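Long-range contacts in D7 protein (PDB 3NHI), which binds and sequesters cysteinyl leukotrienes and thromboxane A2 analogues, blunting the host response while the female mosquito takes her blood meal: residues A[69-74]-A[94-99]; A[75-80]-A[129-134]; A[178-183]-A[241-246]. All coordinates share one frame; numbering follows the deposited sequence.

Interaction 1: residues A[69-74]-A[94-99]; sequences FKSDRI and EYQKAL
Gln96 reaches from its helix along the turn of 69-74, and each part of its side chain finds a different surface there. Gln96 CB lies 3.9 Å from Ser71 O. CG comes nearer to the same carbonyl, with Ser71 O 3.4 Å from Gln96 CG, and also faces the CB of Ser71. With CG anti to the backbone N (chi1 172°) and the chain extended beyond it, the amide is delivered to Asp72, whose OD1 takes a hydrogen bond of 2.9 Å from Gln96 NE2. The acceptor lies in the amide plane, but NE2 stands well above the carboxylate plane, and the bond is bent, 144° at the hydrogen. Long, neutral and polar, glutamine suits this outer side, where an aliphatic shaft can end in a donor for Asp72. The segment 69-74 holds a type I turn, Lys70 to Arg73, leading from a short strand into helix 73-85, here laid against helix 89-101 in the largely helical, odorant-binding-protein-like fold. Below this polar pair the contact is apolar. Ile74 crosses Leu99 at about a right angle, its CD1 only 3.5 Å from Leu99 CD1, a tight fit. Its CG1 sits over one face of the Tyr95 ring, off-centre, and Ile74 CG2 is 3.7 Å from Tyr95 CD2. Phe69 CD1 meets Leu99 CD2 at 3.9 Å, while the hydroxyl of Tyr95 bonds to Tyr116.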
loop_
_atom_site.group_PDB
_atom_site.type_symbol
_atom_site.label_atom_id
_atom_site.label_comp_id
_atom_site.label_asym_id
_atom_site.label_seq_id
_atom_site.Cartn_x
_atom_site.Cartn_y
_atom_site.Cartn_z
ATOM N N PHE A 69 -8.643 12.685 -15.719
ATOM C CA PHE A 69 -9.347 11.443 -15.435
ATOM C C PHE A 69 -9.098 10.486 -16.593
ATOM O O PHE A 69 -9.224 10.855 -17.766
ATOM C CB PHE A 69 -10.848 11.697 -15.249
ATOM C CG PHE A 69 -11.189 12.412 -13.968
ATOM C CD1 PHE A 69 -11.161 11.737 -12.751
ATOM C CD2 PHE A 69 -11.551 13.754 -13.978
ATOM C CE1 PHE A 69 -11.474 12.386 -11.558
ATOM C CE2 PHE A 69 -11.878 14.410 -12.792
ATOM C CZ PHE A 69 -11.836 13.725 -11.582
ATOM N N LYS A 70 -8.709 9.267 -16.257
ATOM C CA LYS A 70 -8.294 8.289 -17.249
ATOM C C LYS A 70 -9.411 7.288 -17.518
ATOM O O LYS A 70 -9.380 6.135 -17.060
ATOM C CB LYS A 70 -7.008 7.608 -16.782
ATOM C CG LYS A 70 -5.862 8.593 -16.523
ATOM C CD LYS A 70 -5.406 9.277 -17.808
ATOM C CE LYS A 70 -4.685 8.292 -18.716
ATOM N NZ LYS A 70 -4.276 8.907 -20.014
ATOM N N SER A 71 -10.403 7.734 -18.283
ATOM C CA SER A 71 -11.637 6.972 -18.499
ATOM C C SER A 71 -11.404 5.565 -19.045
ATOM O O SER A 71 -12.095 4.621 -18.652
ATOM C CB SER A 71 -12.591 7.733 -19.432
ATOM O OG SER A 71 -12.100 7.802 -20.768
ATOM N N ASP A 72 -10.428 5.415 -19.934
ATOM C CA ASP A 72 -10.229 4.132 -20.593
ATOM C C ASP A 72 -9.614 3.069 -19.690
ATOM O O ASP A 72 -9.613 1.885 -20.025
ATOM C CB ASP A 72 -9.414 4.289 -21.883
ATOM C CG ASP A 72 -10.192 4.963 -23.016
ATOM O OD1 ASP A 72 -11.368 5.352 -22.854
ATOM O OD2 ASP A 72 -9.593 5.109 -24.092
ATOM N N ARG A 73 -9.114 3.491 -18.530
ATOM C CA ARG A 73 -8.576 2.539 -17.560
ATOM C C ARG A 73 -9.670 1.752 -16.863
ATOM O O ARG A 73 -9.423 0.642 -16.397
ATOM C CB ARG A 73 -7.683 3.229 -16.532
ATOM C CG ARG A 73 -6.396 3.771 -17.148
ATOM C CD ARG A 73 -5.539 4.480 -16.119
ATOM N NE ARG A 73 -4.316 5.021 -16.721
ATOM C CZ ARG A 73 -3.427 5.760 -16.068
ATOM N NH1 ARG A 73 -3.621 6.095 -14.804
ATOM N NH2 ARG A 73 -2.335 6.187 -16.680
ATOM N N ILE A 74 -10.882 2.299 -16.827
ATOM C CA ILE A 74 -11.987 1.633 -16.134
ATOM C C ILE A 74 -12.342 0.292 -16.796
ATOM O O ILE A 74 -12.436 -0.731 -16.112
ATOM C CB ILE A 74 -13.206 2.596 -15.923
ATOM C CG1 ILE A 74 -12.999 3.426 -14.654
ATOM C CG2 ILE A 74 -14.531 1.830 -15.827
ATOM C CD1 ILE A 74 -11.716 4.243 -14.634
ATOM N N GLU A 94 -20.905 2.832 -18.981
ATOM C CA GLU A 94 -21.546 4.034 -18.459
ATOM C C GLU A 94 -20.631 4.756 -17.462
ATOM O O GLU A 94 -20.552 5.984 -17.471
ATOM C CB GLU A 94 -22.918 3.708 -17.841
ATOM C CG GLU A 94 -23.996 3.305 -18.876
ATOM C CD GLU A 94 -25.173 2.514 -18.294
ATOM O OE1 GLU A 94 -25.128 2.056 -17.125
ATOM O OE2 GLU A 94 -26.155 2.319 -19.040
ATOM N N TYR A 95 -19.918 3.991 -16.632
ATOM C CA TYR A 95 -18.959 4.556 -15.675
ATOM C C TYR A 95 -17.801 5.245 -16.406
ATOM O O TYR A 95 -17.459 6.386 -16.106
ATOM C CB TYR A 95 -18.471 3.424 -14.769
ATOM C CG TYR A 95 -17.555 3.765 -13.614
ATOM C CD1 TYR A 95 -17.495 5.040 -13.043
ATOM C CD2 TYR A 95 -16.755 2.760 -13.061
ATOM C CE1 TYR A 95 -16.647 5.288 -11.954
ATOM C CE2 TYR A 95 -15.914 3.008 -11.995
ATOM C CZ TYR A 95 -15.856 4.267 -11.453
ATOM O OH TYR A 95 -15.015 4.471 -10.382
ATOM N N GLN A 96 -17.227 4.547 -17.384
ATOM C CA GLN A 96 -16.201 5.101 -18.253
ATOM C C GLN A 96 -16.659 6.431 -18.869
ATOM O O GLN A 96 -15.929 7.425 -18.859
ATOM C CB GLN A 96 -15.871 4.087 -19.358
ATOM C CG GLN A 96 -14.949 4.619 -20.457
ATOM C CD GLN A 96 -14.885 3.708 -21.669
ATOM O OE1 GLN A 96 -15.782 2.896 -21.900
ATOM N NE2 GLN A 96 -13.820 3.846 -22.457
ATOM N N LYS A 97 -17.881 6.445 -19.396
ATOM C CA LYS A 97 -18.403 7.630 -20.057
ATOM C C LYS A 97 -18.614 8.792 -19.090
ATOM O O LYS A 97 -18.261 9.920 -19.405
ATOM C CB LYS A 97 -19.665 7.296 -20.855
ATOM C CG LYS A 97 -19.312 6.539 -22.146
ATOM C CD LYS A 97 -20.492 5.794 -22.773
ATOM C CE LYS A 97 -21.511 6.735 -23.380
ATOM N NZ LYS A 97 -22.523 5.913 -24.118
ATOM N N ALA A 98 -19.138 8.507 -17.895
ATOM C CA ALA A 98 -19.282 9.539 -16.871
ATOM C C ALA A 98 -17.931 10.149 -16.489
ATOM O O ALA A 98 -17.819 11.366 -16.291
ATOM C CB ALA A 98 -20.001 8.985 -15.641
ATOM N N LEU A 99 -16.896 9.313 -16.408
ATOM C CA LEU A 99 -15.540 9.821 -16.154
ATOM C C LEU A 99 -14.989 10.673 -17.297
ATOM O O LEU A 99 -14.275 11.663 -17.066
ATOM C CB LEU A 99 -14.579 8.674 -15.856
ATOM C CG LEU A 99 -14.672 8.187 -14.413
ATOM C CD1 LEU A 99 -13.992 6.858 -14.283
ATOM C CD2 LEU A 99 -14.028 9.206 -13.461
#

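Interaction 2: residues A[75-80]-A[129-134]; sequences PVQYQA and QLYHGT. With EAH ((5S,7E,9E,11Z,14Z)-5-hydroxyicosa-7,9,11,14-tetraenoic acid), chain B.
The ring of Tyr131 carries the side chain of Gln77 on one face. Gln77 CG stands 3.8 Å from the ring centroid and 20° off the normal, a CH-pi contact, and the amide beyond it is stacked almost parallel to the ring, the two planes 12° apart. The imidazole of His132 has the carbonyl oxygen of Leu130 over one face, toward the rim, while the Gln77 amide is turned steeply against it; Tyr81 meets this ring edge-to-face. Gln77 NE2, with the His132 ring alongside, gives Leu130 O a nearly straight hydrogen bond of 2.9 Å. Leu130 O lies in the amide plane of Gln77, although the donor is tilted from the carbonyl plane. A bend at chi2 (68°) turns the amide from its helix toward this oxygen. Helix 109-130 ends here, so a carbonyl at its last turn needs a donor from outside, and glutamine can supply one. A water adds a second grip, donating to Leu130 O and to Gln77 O at 2.8 Å each. In this odorant-binding-protein-like domain, the turn 131-134 joins helix 109-130 to helix 135-144, and residues 132-134 form part of the wall of the lipid pocket. Gly133, a leukotriene C4 site, accepts a 3.0 Å hydrogen bond at its O from O3 of the bound hydroxy fatty acid, and Arg128 NE donates to the same oxygen. Thr134 caps the next helix through its OG1. Gln77 OE1 and His132 NE2 are both hydrogen-bonded to Leu6 near the N terminus, the former to its N and the latter to its O. Leu130 CD2 packs 3.8 Å from Tyr78 CD1, a branched aliphatic group against an aromatic ring whose hydroxyl bonds to Ser87 O.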
loop_
_atom_site.group_PDB
_atom_site.type_symbol
_atom_site.label_atom_id
_atom_site.label_comp_id
_atom_site.label_asym_id
_atom_site.label_seq_id
_atom_site.Cartn_x
_atom_site.Cartn_y
_atom_site.Cartn_z
ATOM N N PRO A 75 -12.497 0.270 -18.131
ATOM C CA PRO A 75 -12.726 -1.038 -18.751
ATOM C C PRO A 75 -11.546 -2.008 -18.597
ATOM O O PRO A 75 -11.767 -3.214 -18.534
ATOM C CB PRO A 75 -12.972 -0.686 -20.226
ATOM C CG PRO A 75 -13.561 0.689 -20.162
ATOM C CD PRO A 75 -12.758 1.373 -19.080
ATOM N N VAL A 76 -10.314 -1.502 -18.521
ATOM C CA VAL A 76 -9.154 -2.372 -18.309
ATOM C C VAL A 76 -9.230 -3.017 -16.919
ATOM O O VAL A 76 -9.021 -4.225 -16.768
ATOM C CB VAL A 76 -7.824 -1.607 -18.504
ATOM C CG1 VAL A 76 -6.628 -2.475 -18.145
ATOM C CG2 VAL A 76 -7.695 -1.091 -19.942
ATOM N N GLN A 77 -9.537 -2.204 -15.907
ATOM C CA GLN A 77 -9.708 -2.699 -14.549
ATOM C C GLN A 77 -10.805 -3.758 -14.504
ATOM O O GLN A 77 -10.635 -4.814 -13.894
ATOM C CB GLN A 77 -10.050 -1.546 -13.602
ATOM C CG GLN A 77 -10.202 -1.967 -12.138
ATOM C CD GLN A 77 -8.894 -2.408 -11.481
ATOM O OE1 GLN A 77 -7.802 -2.060 -11.923
ATOM N NE2 GLN A 77 -9.011 -3.172 -10.407
ATOM N N TYR A 78 -11.927 -3.459 -15.148
ATOM C CA TYR A 78 -13.021 -4.418 -15.264
ATOM C C TYR A 78 -12.599 -5.728 -15.918
ATOM O O TYR A 78 -12.847 -6.806 -15.373
ATOM C CB TYR A 78 -14.174 -3.797 -16.055
ATOM C CG TYR A 78 -15.232 -4.788 -16.506
ATOM C CD1 TYR A 78 -15.951 -5.539 -15.577
ATOM C CD2 TYR A 78 -15.528 -4.952 -17.858
ATOM C CE1 TYR A 78 -16.928 -6.440 -15.980
ATOM C CE2 TYR A 78 -16.517 -5.856 -18.275
ATOM C CZ TYR A 78 -17.205 -6.587 -17.323
ATOM O OH TYR A 78 -18.184 -7.474 -17.714
ATOM N N GLN A 79 -11.976 -5.643 -17.086
ATOM C CA GLN A 79 -11.650 -6.844 -17.858
ATOM C C GLN A 79 -10.729 -7.791 -17.105
ATOM O O GLN A 79 -10.841 -9.006 -17.249
ATOM C CB GLN A 79 -11.006 -6.464 -19.191
ATOM C CG GLN A 79 -11.970 -5.846 -20.178
ATOM C CD GLN A 79 -12.946 -6.841 -20.761
ATOM O OE1 GLN A 79 -12.624 -8.018 -20.928
ATOM N NE2 GLN A 79 -14.144 -6.369 -21.092
ATOM N N ALA A 80 -9.834 -7.242 -16.292
ATOM C CA ALA A 80 -8.843 -8.064 -15.594
ATOM C C ALA A 80 -9.459 -9.035 -14.575
ATOM O O ALA A 80 -8.861 -10.069 -14.267
ATOM C CB ALA A 80 -7.816 -7.174 -14.925
ATOM N N GLN A 129 -16.982 -2.979 -6.768
ATOM C CA GLN A 129 -16.722 -4.261 -7.424
ATOM C C GLN A 129 -15.430 -4.199 -8.231
ATOM O O GLN A 129 -14.561 -5.062 -8.079
ATOM C CB GLN A 129 -17.890 -4.673 -8.321
ATOM C CG GLN A 129 -19.152 -5.058 -7.543
ATOM C CD GLN A 129 -18.910 -6.210 -6.574
ATOM O OE1 GLN A 129 -18.450 -7.275 -6.975
ATOM N NE2 GLN A 129 -19.221 -5.999 -5.300
ATOM N N LEU A 130 -15.272 -3.157 -9.048
ATOM C CA LEU A 130 -14.110 -3.076 -9.938
ATOM C C LEU A 130 -12.800 -2.931 -9.186
ATOM O O LEU A 130 -11.796 -3.538 -9.562
ATOM C CB LEU A 130 -14.243 -1.925 -10.942
ATOM C CG LEU A 130 -15.449 -2.002 -11.869
ATOM C CD1 LEU A 130 -15.335 -0.913 -12.919
ATOM C CD2 LEU A 130 -15.582 -3.378 -12.517
ATOM N N TYR A 131 -12.808 -2.116 -8.131
ATOM C CA TYR A 131 -11.588 -1.773 -7.405
ATOM C C TYR A 131 -11.478 -2.434 -6.030
ATOM O O TYR A 131 -10.792 -1.927 -5.132
ATOM C CB TYR A 131 -11.424 -0.244 -7.313
ATOM C CG TYR A 131 -11.149 0.404 -8.658
ATOM C CD1 TYR A 131 -9.848 0.485 -9.167
ATOM C CD2 TYR A 131 -12.192 0.919 -9.440
ATOM C CE1 TYR A 131 -9.592 1.069 -10.420
ATOM C CE2 TYR A 131 -11.941 1.501 -10.682
ATOM C CZ TYR A 131 -10.650 1.579 -11.167
ATOM O OH TYR A 131 -10.415 2.146 -12.396
ATOM N N HIS A 132 -12.143 -3.575 -5.871
ATOM C CA HIS A 132 -11.923 -4.451 -4.707
ATOM C C HIS A 132 -12.185 -3.723 -3.396
ATOM O O HIS A 132 -11.406 -3.802 -2.438
ATOM C CB HIS A 132 -10.517 -5.071 -4.769
ATOM C CG HIS A 132 -10.127 -5.493 -6.153
ATOM N ND1 HIS A 132 -10.889 -6.361 -6.908
ATOM C CD2 HIS A 132 -9.070 -5.150 -6.925
ATOM C CE1 HIS A 132 -10.319 -6.532 -8.087
ATOM N NE2 HIS A 132 -9.205 -5.822 -8.117
ATOM N N GLY A 133 -13.303 -3.005 -3.384
ATOM C CA GLY A 133 -13.703 -2.177 -2.254
ATOM C C GLY A 133 -14.793 -2.759 -1.368
ATOM O O GLY A 133 -15.426 -2.021 -0.609
ATOM N N THR A 134 -15.014 -4.071 -1.453
ATOM C CA THR A 134 -15.860 -4.782 -0.486
ATOM C C THR A 134 -15.059 -5.933 0.097
ATOM O O THR A 134 -14.235 -6.530 -0.594
ATOM C CB THR A 134 -17.155 -5.349 -1.120
ATOM O OG1 THR A 134 -16.839 -6.436 -2.003
ATOM C CG2 THR A 134 -17.930 -4.252 -1.875
HETATM O O1 EAH B . -10.626 -6.472 2.378
HETATM C C1 EAH B . -11.095 -5.311 2.486
HETATM O O2 EAH B . -11.128 -4.692 3.578
HETATM C C2 EAH B . -11.634 -4.633 1.241
HETATM C C3 EAH B . -12.472 -3.404 1.598
HETATM C C4 EAH B . -11.633 -2.128 1.574
HETATM C C5 EAH B . -12.478 -0.934 1.968
HETATM O O3 EAH B . -13.327 -0.658 0.977
HETATM C C6 EAH B . -11.587 0.275 2.239
HETATM C C7 EAH B . -12.411 1.529 2.483
HETATM C C8 EAH B . -12.296 2.470 1.302
HETATM C C9 EAH B . -13.257 3.557 1.445
HETATM C C10 EAH B . -13.301 4.299 0.340
HETATM C C11 EAH B . -14.279 5.366 0.534
HETATM C C12 EAH B . -14.624 6.237 -0.419
HETATM C C13 EAH B . -14.028 6.236 -1.807
HETATM C C14 EAH B . -12.879 7.221 -1.823
HETATM C C15 EAH B . -12.634 8.078 -2.817
HETATM C C16 EAH B . -13.470 8.164 -4.070
HETATM C C17 EAH B . -12.757 7.420 -5.188
HETATM C C18 EAH B . -13.271 5.991 -5.299
HETATM C C19 EAH B . -12.904 5.398 -6.649
HETATM C C20 EAH B . -13.327 3.949 -6.729
HETATM O O HOH W 1 -12.185 -5.406 -11.623
#

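Interaction 3: residues A[178-183]-A[241-246]; sequences YKLTGS and YYVCLV. With SO4 (sulfate ion), chain D.
Tyr178 opens the loop, its side chain crossing that of Tyr242 at about a right angle, with Tyr178 CD1 3.4 Å from Tyr242 OH. Tyr178 CD1 also lies 3.8 Å from Val246 CG2, and the Tyr178 hydroxyl bonds to Asp259. The backbone N of Tyr178 holds a sulfate, probably from the crystallisation liquor, through O2 at 2.8 Å. Lys179 turns its side chain away, but its O and Tyr242 OH share a water, 2.7 Å from the hydroxyl. Leu180 carries most of the apolar contact: with CG beside the backbone N (chi1 -56°), its two methyls divide the work, CD2 lying 3.5 Å from Tyr242 CE2 and CD1 meeting Val246 CG1 at 3.9 Å, tip to tip. Leucine suits the site because its fork spans the ring and two valines, Val243 CG2 being the third neighbour. This loop lies against helix 238-246 of the PBP/GOBP domain, a helix pinned on its far side by the Cys233-Cys244 disulfide. Thr181 then opens an ST turn, its OG1 accepting from Ser183 N, with Gly182 at positive phi between them. Ser183 N-caps helix 184-196, its OG taking Leu186 N.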
loop_
_atom_site.group_PDB
_atom_site.type_symbol
_atom_site.label_atom_id
_atom_site.label_comp_id
_atom_site.label_asym_id
_atom_site.label_seq_id
_atom_site.Cartn_x
_atom_site.Cartn_y
_atom_site.Cartn_z
ATOM N N TYR A 178 18.844 -10.451 10.736
ATOM C CA TYR A 178 19.494 -9.464 9.883
ATOM C C TYR A 178 20.852 -9.925 9.367
ATOM O O TYR A 178 21.672 -9.108 8.941
ATOM C CB TYR A 178 19.546 -8.106 10.600
ATOM C CG TYR A 178 18.180 -7.465 10.640
ATOM C CD1 TYR A 178 17.769 -6.614 9.624
ATOM C CD2 TYR A 178 17.276 -7.761 11.663
ATOM C CE1 TYR A 178 16.502 -6.044 9.634
ATOM C CE2 TYR A 178 16.002 -7.195 11.682
ATOM C CZ TYR A 178 15.626 -6.336 10.661
ATOM O OH TYR A 178 14.373 -5.761 10.642
ATOM N N LYS A 179 21.063 -11.238 9.364
ATOM C CA LYS A 179 22.310 -11.806 8.856
ATOM C C LYS A 179 22.424 -11.521 7.363
ATOM O O LYS A 179 21.502 -11.808 6.592
ATOM C CB LYS A 179 22.343 -13.305 9.109
ATOM C CG LYS A 179 23.624 -13.997 8.652
ATOM C CD LYS A 179 23.518 -15.518 8.741
ATOM C CE LYS A 179 23.418 -15.995 10.183
ATOM N NZ LYS A 179 24.719 -15.862 10.891
ATOM N N LEU A 180 23.547 -10.927 6.969
ATOM C CA LEU A 180 23.777 -10.579 5.571
ATOM C C LEU A 180 24.628 -11.646 4.887
ATOM O O LEU A 180 25.822 -11.773 5.164
ATOM C CB LEU A 180 24.425 -9.198 5.462
ATOM C CG LEU A 180 23.653 -8.057 6.147
ATOM C CD1 LEU A 180 24.474 -6.768 6.105
ATOM C CD2 LEU A 180 22.260 -7.866 5.534
ATOM N N THR A 181 24.000 -12.415 4.004
ATOM C CA THR A 181 24.669 -13.535 3.336
ATOM C C THR A 181 25.002 -13.265 1.874
ATOM O O THR A 181 25.790 -13.987 1.269
ATOM C CB THR A 181 23.786 -14.778 3.360
ATOM O OG1 THR A 181 22.556 -14.476 2.678
ATOM C CG2 THR A 181 23.502 -15.208 4.799
ATOM N N GLY A 182 24.359 -12.254 1.289
ATOM C CA GLY A 182 24.476 -12.002 -0.144
ATOM C C GLY A 182 23.980 -13.140 -1.022
ATOM O O GLY A 182 24.350 -13.222 -2.187
ATOM N N SER A 183 23.150 -14.020 -0.471
ATOM C CA SER A 183 22.662 -15.163 -1.245
ATOM C C SER A 183 21.639 -14.692 -2.282
ATOM O O SER A 183 20.975 -13.673 -2.069
ATOM C CB SER A 183 22.038 -16.215 -0.337
ATOM O OG SER A 183 20.818 -15.743 0.210
ATOM N N TYR A 241 20.658 -1.358 -0.687
ATOM C CA TYR A 241 20.170 -0.389 0.298
ATOM C C TYR A 241 19.967 -1.019 1.667
ATOM O O TYR A 241 20.314 -0.436 2.683
ATOM C CB TYR A 241 18.881 0.284 -0.182
ATOM C CG TYR A 241 19.071 1.092 -1.443
ATOM C CD1 TYR A 241 18.416 0.736 -2.616
ATOM C CD2 TYR A 241 19.933 2.183 -1.467
ATOM C CE1 TYR A 241 18.607 1.456 -3.788
ATOM C CE2 TYR A 241 20.117 2.923 -2.627
ATOM C CZ TYR A 241 19.444 2.559 -3.783
ATOM O OH TYR A 241 19.632 3.269 -4.951
ATOM N N TYR A 242 19.426 -2.231 1.672
ATOM C CA TYR A 242 19.255 -2.998 2.892
ATOM C C TYR A 242 20.598 -3.202 3.620
ATOM O O TYR A 242 20.690 -2.951 4.822
ATOM C CB TYR A 242 18.601 -4.326 2.516
ATOM C CG TYR A 242 18.407 -5.334 3.621
ATOM C CD1 TYR A 242 17.487 -5.126 4.650
ATOM C CD2 TYR A 242 19.128 -6.523 3.616
ATOM C CE1 TYR A 242 17.307 -6.070 5.648
ATOM C CE2 TYR A 242 18.942 -7.476 4.604
ATOM C CZ TYR A 242 18.033 -7.246 5.616
ATOM O OH TYR A 242 17.850 -8.182 6.613
ATOM N N VAL A 243 21.620 -3.640 2.882
ATOM C CA VAL A 243 22.972 -3.806 3.430
ATOM C C VAL A 243 23.510 -2.480 3.966
ATOM O O VAL A 243 24.063 -2.422 5.075
ATOM C CB VAL A 243 23.943 -4.402 2.381
ATOM C CG1 VAL A 243 25.395 -4.264 2.844
ATOM C CG2 VAL A 243 23.627 -5.858 2.124
ATOM N N CYS A 244 23.326 -1.405 3.202
ATOM C CA CYS A 244 23.804 -0.101 3.666
ATOM C C CYS A 244 23.164 0.317 4.991
ATOM O O CYS A 244 23.850 0.819 5.877
ATOM C CB CYS A 244 23.591 0.977 2.610
ATOM S SG CYS A 244 24.719 0.759 1.225
ATOM N N LEU A 245 21.854 0.097 5.126
ATOM C CA LEU A 245 21.142 0.462 6.348
ATOM C C LEU A 245 21.565 -0.415 7.516
ATOM O O LEU A 245 21.860 0.088 8.609
ATOM C CB LEU A 245 19.628 0.370 6.127
ATOM C CG LEU A 245 19.064 1.444 5.192
ATOM C CD1 LEU A 245 17.735 0.987 4.607
ATOM C CD2 LEU A 245 18.929 2.794 5.884
ATOM N N VAL A 246 21.639 -1.719 7.273
ATOM C CA VAL A 246 21.954 -2.669 8.339
ATOM C C VAL A 246 23.371 -2.450 8.863
ATOM O O VAL A 246 23.599 -2.507 10.075
ATOM C CB VAL A 246 21.742 -4.128 7.873
ATOM C CG1 VAL A 246 22.356 -5.119 8.878
ATOM C CG2 VAL A 246 20.247 -4.411 7.685
HETATM S S SO4 D . 19.854 -9.609 14.418
HETATM O O1 SO4 D . 21.029 -9.112 13.710
HETATM O O2 SO4 D . 19.082 -10.471 13.535
HETATM O O3 SO4 D . 19.027 -8.482 14.844
HETATM O O4 SO4 D . 20.285 -10.366 15.590
HETATM O O HOH W 2 18.837 -10.689 6.539
#

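How the interactions relate
Interactions 1 and 2 adjoin: both use helix 73-85, their segments alternate along the chain, and Ile74 of the first packs on Tyr131 and Leu130 of the second. Interaction 1 is partly buried, a helix-to-turn contact with apolar groups below a polar pair. In interaction 2 the five touching residues are all buried, and its glutamine and imidazole are satisfied by hydrogen bonds beside the pocket of the bound lipid. Interaction 3, about 44 Å from interaction 1 and 38 Å from interaction 2 between centres, lies on the opposite side of the chain's centre; there a loop meets a helix mainly through aliphatic and aromatic packing, with one shared water and a sulfate at its margin.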